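Local coordinates for protein beta sliding clamp (PDB 6DJ8) that probably tethers DNA polymerases and other proteins to DNA as a ring-shaped head-to-tail dimer, giving them processivity, at residues Asn20-Glu25 and Ser52-Lys57; Ser43-Glu48 and Ser84-Ala89; Lys288-Arg293 and Phe328-Pro333. All blocks are in the same frame, centred on the assembly; numbering follows the deposited sequence.

Contact 1. Residues Asn20-Glu25 and Ser52-Lys57; sequences NQIMNE and SNLIIK
I22 and L54 meet at nearly a right angle, the end of the isoleucine lying across the leucine so that I22 CD1 comes within 3.8 Å of L54 CD2. The I22 side chain leaves its helix running past the strand rather than at it. With CG1 turned away from the backbone N (chi1 -165°) and chi2 fully extended, the chain then carries CD1 over to the leucine. L54, by contrast, sets out from the strand directly toward the helix and offers one methyl branch, CD2.

I56, two residues further on and therefore on the same face of the strand, sends CD1 between the two helix residues. This methyl lies 4.0 Å from E25 CB and, a little more loosely, 4.3 Å from I22 CG1. E25 contributes only the base of its side chain. Its CB faces the strand, but the bend at chi2 (-62°) swings the carboxylate away from the isoleucine, and hydrogen bonds to Y254 and N253 hold its two oxygens. The buried carboxylate, probably charged, thus finds its partners outside an otherwise aliphatic contact.

The axes of 20-25 and 53-57 approach to 10.9 Å and diverge from parallel by only 23°, which lets residues one helical turn apart, I22 and E25, follow L54 and I56 along the strand. Beyond this pair of segments, V90 of helix 83-92 touches I22, while I47 of the adjoining strand touches both L54 and I56.

Helix 19-29 and strand 53-59 belong to the beta-alpha-beta-beta-beta unit of the DNA clamp fold (strand 14-18, helix 19-29, then strands 44-50, 53-59 and 64-70), in which the helix packs by its apolar side on the sheet of the last three strands.

Contact 2. Residues Ser43-Glu48 and Ser84-Ala89; sequences SALLIE and SNFYDA
F86 reaches from its helix to two aliphatic residues on one face of the strand, L45 and I47. Its ring atom CD2 lies 4.2 Å from L45 CD1, and the next atom along the same side, CE2, lies 4.2 Å from I47 CG2. Both methyls approach the ring obliquely, and the leucine side chain crosses the phenylalanine at about a right angle. The contact is light: the CA atoms of L45 and F86 are 8.9 Å apart, and ring and leucine each come part of the way across. The first torsion of F86 (chi1 -167°) directs the ring outward from the helix to the strand. L45 holds CG wedged between its backbone N and carbonyl carbon (chi1 50°), and from there CD1 meets the ring.

A polar link lies near the start of both segments. One water gives a hydrogen bond to S43 O (2.7 Å) and accepts one from S84 N (2.9 Å), serving an amide in the first turn of helix 83-92, where no preceding turn can supply a carbonyl. S43 is itself held through its hydroxyl by R36 N and D40, and its backbone pairs with A83.

Around this core, I26 of helix 19-29 and I81 of strand 77-82 also touch F86, and V79 touches I47. The far side of helix 83-92 faces the second subunit, whose R324 packs on N85 and D88 and whose Y297 packs on A89. Strand 44-50 runs antiparallel between strands 77-82 and 53-59, with L45 and I47 on the face that packs against helix 83-92, next to helix 19-29.

Contact 3. Residues Lys288-Arg293 and Phe328-Pro333; sequences KDRLAR and FFIKDP
D289 OD1 is gripped by two arginines of its own helix, R293 NE and R290 NH1, each at 2.7 Å and arriving from opposite faces of the carboxylate plane. This salt-bridge network lies on helix 284-294 in the C-terminal domain of the clamp fold, where segment 288-293 runs nearly antiparallel (171°) to 328-331. R293 binds side-on, its NH1 taking the syn lone pair of D289 OD2 at 2.8 Å; the double grip limits rotation of its guanidinium, which also donates to N94 and A92 of the second subunit.

The direct touches across the contact come from the aliphatic parts of the arginines. R290 CG rests 3.9 Å from I330 CG1, and the bend at chi2 (-49°) turns the chain beyond it, where F95 of the second subunit makes a cation-pi contact with R290. R293 CB lies 3.7 Å from F328 CZ, an off-centre CH-pi contact with the ring. The R290 guanidinium reaches the strand backbone through two waters that both donate to F329 O: one accepts from R290 NH2, and the other, in the guanidinium plane, accepts from R290 NE at 2.7 Å.

In the fold
Contacts 1 and 2 form one body, their centres 11 Å apart. Their strands are neighbours in the same sheet, joined by probable hydrogen bonds from I55 N to E48 O and from K57 N to L46 O, each 2.7 Å, and their segments alternate along the chain. Contact 3 lies in the C-terminal domain, on the opposite side of the chain's centre, 47 Å from either of the others between centres. The helix of contact 2 meets the second subunit, and so do R290, R293, F328, F329 and K331 of contact 3. Across the dimer interface contact 3 comes close to the second subunit's copy of helix 83-92, where R293 meets K91 and A92, consistent with the head-to-tail ring.

Contact 1. Residues Asn20-Glu25 and Ser52-Lys57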
loop_
_atom_site.group_PDB
_atom_site.type_symbol
_atom_site.label_atom_id
_atom_site.label_comp_id
_atom_site.label_asym_id
_atom_site.label_seq_id
_atom_site.Cartn_x
_atom_site.Cartn_y
_atom_site.Cartn_z
ATOM N N ASN A 20 16.732 -0.831 -18.317
ATOM C CA ASN A 20 15.603 -1.603 -17.813
ATOM C C ASN A 20 16.038 -3.010 -17.422
ATOM O O ASN A 20 15.550 -3.566 -16.434
ATOM C CB ASN A 20 14.481 -1.657 -18.846
ATOM C CG ASN A 20 13.189 -2.246 -18.265
ATOM O OD1 ASN A 20 12.846 -3.403 -18.523
ATOM N ND2 ASN A 20 12.496 -1.460 -17.447
ATOM N N GLN A 21 16.985 -3.587 -18.163
ATOM C CA GLN A 21 17.421 -4.947 -17.838
ATOM C C GLN A 21 18.147 -4.973 -16.504
ATOM O O GLN A 21 17.807 -5.764 -15.618
ATOM C CB GLN A 21 18.324 -5.502 -18.934
ATOM C CG GLN A 21 18.746 -6.950 -18.681
ATOM C CD GLN A 21 19.568 -7.505 -19.817
ATOM O OE1 GLN A 21 20.193 -6.742 -20.563
ATOM N NE2 GLN A 21 19.559 -8.829 -19.977
ATOM N N ILE A 22 19.139 -4.094 -16.321
ATOM C CA ILE A 22 19.873 -4.169 -15.064
ATOM C C ILE A 22 18.974 -3.757 -13.902
ATOM O O ILE A 22 19.149 -4.238 -12.777
ATOM C CB ILE A 22 21.174 -3.350 -15.114
ATOM C CG1 ILE A 22 22.060 -3.761 -13.926
ATOM C CG2 ILE A 22 20.857 -1.839 -15.163
ATOM C CD1 ILE A 22 23.378 -3.048 -13.821
ATOM N N MET A 23 17.980 -2.893 -14.150
ATOM C CA MET A 23 17.023 -2.570 -13.093
ATOM C C MET A 23 16.283 -3.828 -12.629
ATOM O O MET A 23 16.170 -4.098 -11.425
ATOM C CB MET A 23 16.017 -1.504 -13.575
ATOM C CG MET A 23 15.055 -1.072 -12.493
ATOM S SD MET A 23 13.883 0.182 -13.069
ATOM C CE MET A 23 15.000 1.237 -14.049
ATOM N N ASN A 24 15.778 -4.614 -13.578
ATOM C CA ASN A 24 15.046 -5.827 -13.207
ATOM C C ASN A 24 15.940 -6.809 -12.457
ATOM O O ASN A 24 15.522 -7.396 -11.450
ATOM C CB ASN A 24 14.462 -6.491 -14.455
ATOM C CG ASN A 24 13.322 -5.690 -15.058
ATOM O OD1 ASN A 24 12.682 -4.883 -14.376
ATOM N ND2 ASN A 24 13.064 -5.906 -16.344
ATOM N N GLU A 25 17.178 -6.993 -12.924
ATOM C CA GLU A 25 18.052 -7.985 -12.297
ATOM C C GLU A 25 18.483 -7.539 -10.910
ATOM O O GLU A 25 18.630 -8.370 -10.010
ATOM C CB GLU A 25 19.276 -8.256 -13.170
ATOM C CG GLU A 25 18.967 -8.778 -14.565
ATOM C CD GLU A 25 18.230 -10.134 -14.588
ATOM O OE1 GLU A 25 17.972 -10.740 -13.522
ATOM O OE2 GLU A 25 17.921 -10.595 -15.703
ATOM N N SER A 52 32.112 -9.520 -22.032
ATOM C CA SER A 52 30.845 -8.884 -22.372
ATOM C C SER A 52 29.688 -9.337 -21.482
ATOM O O SER A 52 28.521 -9.205 -21.875
ATOM C CB SER A 52 30.523 -9.138 -23.842
ATOM O OG SER A 52 31.522 -8.539 -24.650
ATOM N N ASN A 53 29.978 -9.846 -20.293
ATOM C CA ASN A 53 28.939 -10.241 -19.359
ATOM C C ASN A 53 29.106 -9.535 -18.024
ATOM O O ASN A 53 30.225 -9.327 -17.548
ATOM C CB ASN A 53 28.935 -11.760 -19.149
ATOM C CG ASN A 53 28.626 -12.506 -20.424
ATOM O OD1 ASN A 53 27.532 -12.379 -20.977
ATOM N ND2 ASN A 53 29.577 -13.282 -20.899
ATOM N N LEU A 54 27.979 -9.192 -17.425
ATOM C CA LEU A 54 27.923 -8.703 -16.061
ATOM C C LEU A 54 27.378 -9.802 -15.160
ATOM O O LEU A 54 26.289 -10.329 -15.413
ATOM C CB LEU A 54 27.026 -7.475 -15.974
ATOM C CG LEU A 54 27.031 -6.790 -14.609
ATOM C CD1 LEU A 54 28.334 -6.029 -14.403
ATOM C CD2 LEU A 54 25.810 -5.900 -14.443
ATOM N N ILE A 55 28.110 -10.134 -14.100
ATOM C CA ILE A 55 27.650 -11.126 -13.131
ATOM C C ILE A 55 27.219 -10.376 -11.881
ATOM O O ILE A 55 28.007 -9.617 -11.305
ATOM C CB ILE A 55 28.742 -12.146 -12.778
ATOM C CG1 ILE A 55 29.326 -12.807 -14.033
ATOM C CG2 ILE A 55 28.165 -13.162 -11.839
ATOM C CD1 ILE A 55 28.314 -13.359 -14.966
ATOM N N ILE A 56 25.971 -10.563 -11.475
ATOM C CA ILE A 56 25.426 -9.957 -10.266
ATOM C C ILE A 56 25.250 -11.059 -9.233
ATOM O O ILE A 56 24.615 -12.085 -9.514
ATOM C CB ILE A 56 24.094 -9.241 -10.555
ATOM C CG1 ILE A 56 24.326 -8.064 -11.507
ATOM C CG2 ILE A 56 23.431 -8.756 -9.263
ATOM C CD1 ILE A 56 23.063 -7.581 -12.148
ATOM N N LYS A 57 25.841 -10.869 -8.055
ATOM C CA LYS A 57 25.730 -11.843 -6.973
ATOM C C LYS A 57 25.127 -11.185 -5.741
ATOM O O LYS A 57 25.400 -10.012 -5.444
ATOM C CB LYS A 57 27.087 -12.458 -6.611
ATOM C CG LYS A 57 27.678 -13.362 -7.687
ATOM C CD LYS A 57 29.037 -13.925 -7.230
ATOM C CE LYS A 57 29.846 -14.485 -8.384
ATOM N NZ LYS A 57 31.200 -15.015 -7.947
#

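Contact 2. Residues Ser43-Glu48 and Ser84-Ala89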
loop_
_atom_site.group_PDB
_atom_site.type_symbol
_atom_site.label_atom_id
_atom_site.label_comp_id
_atom_site.label_asym_id
_atom_site.label_seq_id
_atom_site.Cartn_x
_atom_site.Cartn_y
_atom_site.Cartn_z
ATOM N N SER A 43 24.356 -5.885 3.162
ATOM C CA SER A 43 23.320 -5.142 2.467
ATOM C C SER A 43 23.726 -4.823 1.038
ATOM O O SER A 43 22.975 -4.153 0.318
ATOM C CB SER A 43 22.988 -3.858 3.230
ATOM O OG SER A 43 22.359 -4.161 4.469
ATOM N N ALA A 44 24.892 -5.294 0.615
ATOM C CA ALA A 44 25.444 -4.991 -0.691
ATOM C C ALA A 44 25.216 -6.143 -1.652
ATOM O O ALA A 44 24.885 -7.263 -1.260
ATOM C CB ALA A 44 26.941 -4.705 -0.578
ATOM N N LEU A 45 25.409 -5.865 -2.934
ATOM C CA LEU A 45 25.557 -6.938 -3.903
ATOM C C LEU A 45 26.898 -6.784 -4.611
ATOM O O LEU A 45 27.529 -5.717 -4.583
ATOM C CB LEU A 45 24.392 -6.953 -4.896
ATOM C CG LEU A 45 24.028 -5.650 -5.585
ATOM C CD1 LEU A 45 24.970 -5.427 -6.721
ATOM C CD2 LEU A 45 22.593 -5.667 -6.086
ATOM N N LEU A 46 27.348 -7.866 -5.230
ATOM C CA LEU A 46 28.646 -7.899 -5.883
ATOM C C LEU A 46 28.390 -7.999 -7.375
ATOM O O LEU A 46 27.696 -8.912 -7.823
ATOM C CB LEU A 46 29.493 -9.072 -5.385
ATOM C CG LEU A 46 30.796 -9.341 -6.140
ATOM C CD1 LEU A 46 31.774 -8.215 -5.928
ATOM C CD2 LEU A 46 31.435 -10.686 -5.711
ATOM N N ILE A 47 28.900 -7.035 -8.139
ATOM C CA ILE A 47 28.786 -7.085 -9.590
ATOM C C ILE A 47 30.169 -7.293 -10.165
ATOM O O ILE A 47 31.157 -6.735 -9.666
ATOM C CB ILE A 47 28.118 -5.832 -10.191
ATOM C CG1 ILE A 47 28.996 -4.604 -10.017
ATOM C CG2 ILE A 47 26.729 -5.634 -9.623
ATOM C CD1 ILE A 47 29.105 -3.799 -11.286
ATOM N N GLU A 48 30.246 -8.131 -11.190
ATOM C CA GLU A 48 31.517 -8.448 -11.816
ATOM C C GLU A 48 31.374 -8.273 -13.314
ATOM O O GLU A 48 30.426 -8.792 -13.915
ATOM C CB GLU A 48 31.972 -9.874 -11.496
ATOM C CG GLU A 48 33.042 -10.353 -12.453
ATOM C CD GLU A 48 33.626 -11.708 -12.084
ATOM O OE1 GLU A 48 32.923 -12.514 -11.433
ATOM O OE2 GLU A 48 34.794 -11.956 -12.448
ATOM N N SER A 84 20.364 -1.303 -2.252
ATOM C CA SER A 84 19.274 -0.331 -2.286
ATOM C C SER A 84 19.693 0.951 -3.013
ATOM O O SER A 84 18.933 1.499 -3.824
ATOM C CB SER A 84 18.828 -0.039 -0.849
ATOM O OG SER A 84 17.793 0.921 -0.802
ATOM N N ASN A 85 20.907 1.438 -2.750
ATOM C CA ASN A 85 21.375 2.637 -3.446
ATOM C C ASN A 85 21.562 2.376 -4.935
ATOM O O ASN A 85 21.188 3.207 -5.769
ATOM C CB ASN A 85 22.678 3.141 -2.834
ATOM C CG ASN A 85 22.485 3.711 -1.450
ATOM O OD1 ASN A 85 21.356 3.908 -1.003
ATOM N ND2 ASN A 85 23.590 3.989 -0.763
ATOM N N PHE A 86 22.137 1.228 -5.287
ATOM C CA PHE A 86 22.361 0.923 -6.694
ATOM C C PHE A 86 21.044 0.823 -7.441
ATOM O O PHE A 86 20.911 1.326 -8.560
ATOM C CB PHE A 86 23.145 -0.390 -6.817
ATOM C CG PHE A 86 23.699 -0.637 -8.183
ATOM C CD1 PHE A 86 24.097 0.415 -8.988
ATOM C CD2 PHE A 86 23.802 -1.929 -8.675
ATOM C CE1 PHE A 86 24.604 0.188 -10.252
ATOM C CE2 PHE A 86 24.317 -2.161 -9.932
ATOM C CZ PHE A 86 24.716 -1.092 -10.724
ATOM N N TYR A 87 20.060 0.157 -6.836
ATOM C CA TYR A 87 18.730 0.095 -7.426
ATOM C C TYR A 87 18.147 1.491 -7.604
ATOM O O TYR A 87 17.556 1.803 -8.645
ATOM C CB TYR A 87 17.816 -0.755 -6.539
ATOM C CG TYR A 87 16.441 -0.987 -7.113
ATOM C CD1 TYR A 87 16.289 -1.609 -8.342
ATOM C CD2 TYR A 87 15.292 -0.592 -6.428
ATOM C CE1 TYR A 87 15.033 -1.838 -8.888
ATOM C CE2 TYR A 87 14.015 -0.818 -6.969
ATOM C CZ TYR A 87 13.905 -1.449 -8.200
ATOM O OH TYR A 87 12.681 -1.696 -8.765
ATOM N N ASP A 88 18.282 2.339 -6.587
ATOM C CA ASP A 88 17.759 3.699 -6.701
ATOM C C ASP A 88 18.416 4.441 -7.854
ATOM O O ASP A 88 17.734 5.116 -8.640
ATOM C CB ASP A 88 17.966 4.442 -5.387
ATOM C CG ASP A 88 16.975 4.012 -4.324
ATOM O OD1 ASP A 88 16.016 3.295 -4.666
ATOM O OD2 ASP A 88 17.160 4.377 -3.147
ATOM N N ALA A 89 19.738 4.288 -8.001
ATOM C CA ALA A 89 20.457 4.951 -9.084
ATOM C C ALA A 89 19.879 4.568 -10.435
ATOM O O ALA A 89 19.604 5.426 -11.283
ATOM C CB ALA A 89 21.948 4.602 -9.007
HETATM O O HOH W 1 20.708 -2.753 0.272
#

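Contact 3. Residues Lys288-Arg293 and Phe328-Pro333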
loop_
_atom_site.group_PDB
_atom_site.type_symbol
_atom_site.label_atom_id
_atom_site.label_comp_id
_atom_site.label_asym_id
_atom_site.label_seq_id
_atom_site.Cartn_x
_atom_site.Cartn_y
_atom_site.Cartn_z
ATOM N N LYS A 288 -14.859 -18.586 -1.827
ATOM C CA LYS A 288 -13.924 -17.487 -1.570
ATOM C C LYS A 288 -14.660 -16.219 -1.163
ATOM O O LYS A 288 -14.277 -15.551 -0.199
ATOM C CB LYS A 288 -13.062 -17.199 -2.797
ATOM C CG LYS A 288 -11.953 -18.185 -3.081
ATOM C CD LYS A 288 -11.006 -17.579 -4.108
ATOM C CE LYS A 288 -10.608 -18.601 -5.145
ATOM N NZ LYS A 288 -9.827 -17.999 -6.255
ATOM N N ASP A 289 -15.723 -15.874 -1.894
ATOM C CA ASP A 289 -16.470 -14.647 -1.619
ATOM C C ASP A 289 -17.057 -14.662 -0.211
ATOM O O ASP A 289 -16.947 -13.679 0.532
ATOM C CB ASP A 289 -17.565 -14.481 -2.674
ATOM C CG ASP A 289 -18.548 -13.386 -2.332
ATOM O OD1 ASP A 289 -19.499 -13.649 -1.573
ATOM O OD2 ASP A 289 -18.359 -12.256 -2.815
ATOM N N ARG A 290 -17.659 -15.789 0.185
ATOM C CA ARG A 290 -18.315 -15.872 1.486
ATOM C C ARG A 290 -17.312 -15.876 2.630
ATOM O O ARG A 290 -17.588 -15.321 3.706
ATOM C CB ARG A 290 -19.195 -17.124 1.557
ATOM C CG ARG A 290 -20.330 -17.133 0.539
ATOM C CD ARG A 290 -21.132 -15.822 0.515
ATOM N NE ARG A 290 -22.385 -16.001 -0.228
ATOM C CZ ARG A 290 -22.548 -15.712 -1.517
ATOM N NH1 ARG A 290 -21.540 -15.212 -2.217
ATOM N NH2 ARG A 290 -23.723 -15.908 -2.103
ATOM N N LEU A 291 -16.155 -16.516 2.430
ATOM C CA LEU A 291 -15.129 -16.495 3.468
ATOM C C LEU A 291 -14.625 -15.078 3.692
ATOM O O LEU A 291 -14.295 -14.696 4.822
ATOM C CB LEU A 291 -13.957 -17.424 3.097
ATOM C CG LEU A 291 -14.312 -18.909 3.227
ATOM C CD1 LEU A 291 -13.197 -19.786 2.665
ATOM C CD2 LEU A 291 -14.565 -19.247 4.684
ATOM N N ALA A 292 -14.530 -14.296 2.618
ATOM C CA ALA A 292 -14.103 -12.911 2.778
ATOM C C ALA A 292 -15.137 -12.106 3.556
ATOM O O ALA A 292 -14.781 -11.166 4.276
ATOM C CB ALA A 292 -13.828 -12.277 1.415
ATOM N N ARG A 293 -16.417 -12.458 3.431
ATOM C CA ARG A 293 -17.436 -11.729 4.174
ATOM C C ARG A 293 -17.489 -12.184 5.628
ATOM O O ARG A 293 -17.503 -11.347 6.539
ATOM C CB ARG A 293 -18.785 -11.882 3.491
ATOM C CG ARG A 293 -18.750 -11.356 2.084
ATOM C CD ARG A 293 -19.978 -11.753 1.301
ATOM N NE ARG A 293 -19.784 -11.434 -0.102
ATOM C CZ ARG A 293 -19.895 -10.201 -0.582
ATOM N NH1 ARG A 293 -19.699 -9.971 -1.869
ATOM N NH2 ARG A 293 -20.194 -9.198 0.241
ATOM N N PHE A 328 -23.316 -17.032 7.305
ATOM C CA PHE A 328 -23.509 -17.140 5.866
ATOM C C PHE A 328 -23.693 -18.593 5.465
ATOM O O PHE A 328 -23.035 -19.491 6.001
ATOM C CB PHE A 328 -22.337 -16.577 5.084
ATOM C CG PHE A 328 -22.071 -15.102 5.359
ATOM C CD1 PHE A 328 -21.341 -14.719 6.471
ATOM C CD2 PHE A 328 -22.554 -14.127 4.506
ATOM C CE1 PHE A 328 -21.083 -13.352 6.743
ATOM C CE2 PHE A 328 -22.314 -12.767 4.766
ATOM C CZ PHE A 328 -21.569 -12.392 5.886
ATOM N N PHE A 329 -24.534 -18.792 4.454
ATOM C CA PHE A 329 -24.911 -20.108 3.968
ATOM C C PHE A 329 -24.564 -20.240 2.493
ATOM O O PHE A 329 -24.691 -19.282 1.720
ATOM C CB PHE A 329 -26.406 -20.337 4.186
ATOM C CG PHE A 329 -26.800 -20.358 5.627
ATOM C CD1 PHE A 329 -27.098 -19.174 6.299
ATOM C CD2 PHE A 329 -26.885 -21.568 6.319
ATOM C CE1 PHE A 329 -27.465 -19.193 7.634
ATOM C CE2 PHE A 329 -27.256 -21.597 7.650
ATOM C CZ PHE A 329 -27.545 -20.403 8.311
ATOM N N ILE A 330 -24.122 -21.438 2.112
ATOM C CA ILE A 330 -23.864 -21.801 0.726
ATOM C C ILE A 330 -24.706 -23.024 0.409
ATOM O O ILE A 330 -24.659 -24.017 1.147
ATOM C CB ILE A 330 -22.373 -22.082 0.485
ATOM C CG1 ILE A 330 -21.545 -20.829 0.787
ATOM C CG2 ILE A 330 -22.150 -22.585 -0.945
ATOM C CD1 ILE A 330 -19.988 -21.028 0.671
ATOM N N LYS A 331 -25.499 -22.939 -0.660
ATOM C CA LYS A 331 -26.484 -23.968 -0.976
ATOM C C LYS A 331 -26.396 -24.342 -2.450
ATOM O O LYS A 331 -25.584 -23.795 -3.201
ATOM C CB LYS A 331 -27.899 -23.502 -0.626
ATOM C CG LYS A 331 -28.076 -23.035 0.816
ATOM C CD LYS A 331 -29.488 -22.455 1.047
ATOM C CE LYS A 331 -29.692 -22.081 2.513
ATOM N NZ LYS A 331 -31.022 -21.425 2.758
ATOM N N ASP A 332 -27.255 -25.277 -2.856
ATOM C CA ASP A 332 -27.336 -25.687 -4.251
ATOM C C ASP A 332 -27.522 -24.460 -5.145
ATOM O O ASP A 332 -28.257 -23.537 -4.780
ATOM C CB ASP A 332 -28.494 -26.672 -4.430
ATOM C CG ASP A 332 -28.676 -27.114 -5.868
ATOM O OD1 ASP A 332 -29.349 -26.398 -6.639
ATOM O OD2 ASP A 332 -28.133 -28.179 -6.227
ATOM N N PRO A 333 -26.868 -24.399 -6.317
ATOM C CA PRO A 333 -26.043 -25.379 -7.043
ATOM C C PRO A 333 -24.570 -25.218 -6.695
ATOM O O PRO A 333 -23.705 -25.656 -7.425
ATOM C CB PRO A 333 -26.326 -25.063 -8.517
ATOM C CG PRO A 333 -26.417 -23.549 -8.539
ATOM C CD PRO A 333 -26.986 -23.195 -7.170
HETATM O O HOH W 2 -24.105 -16.660 1.775
HETATM O O HOH W 3 -25.334 -18.127 -1.082
#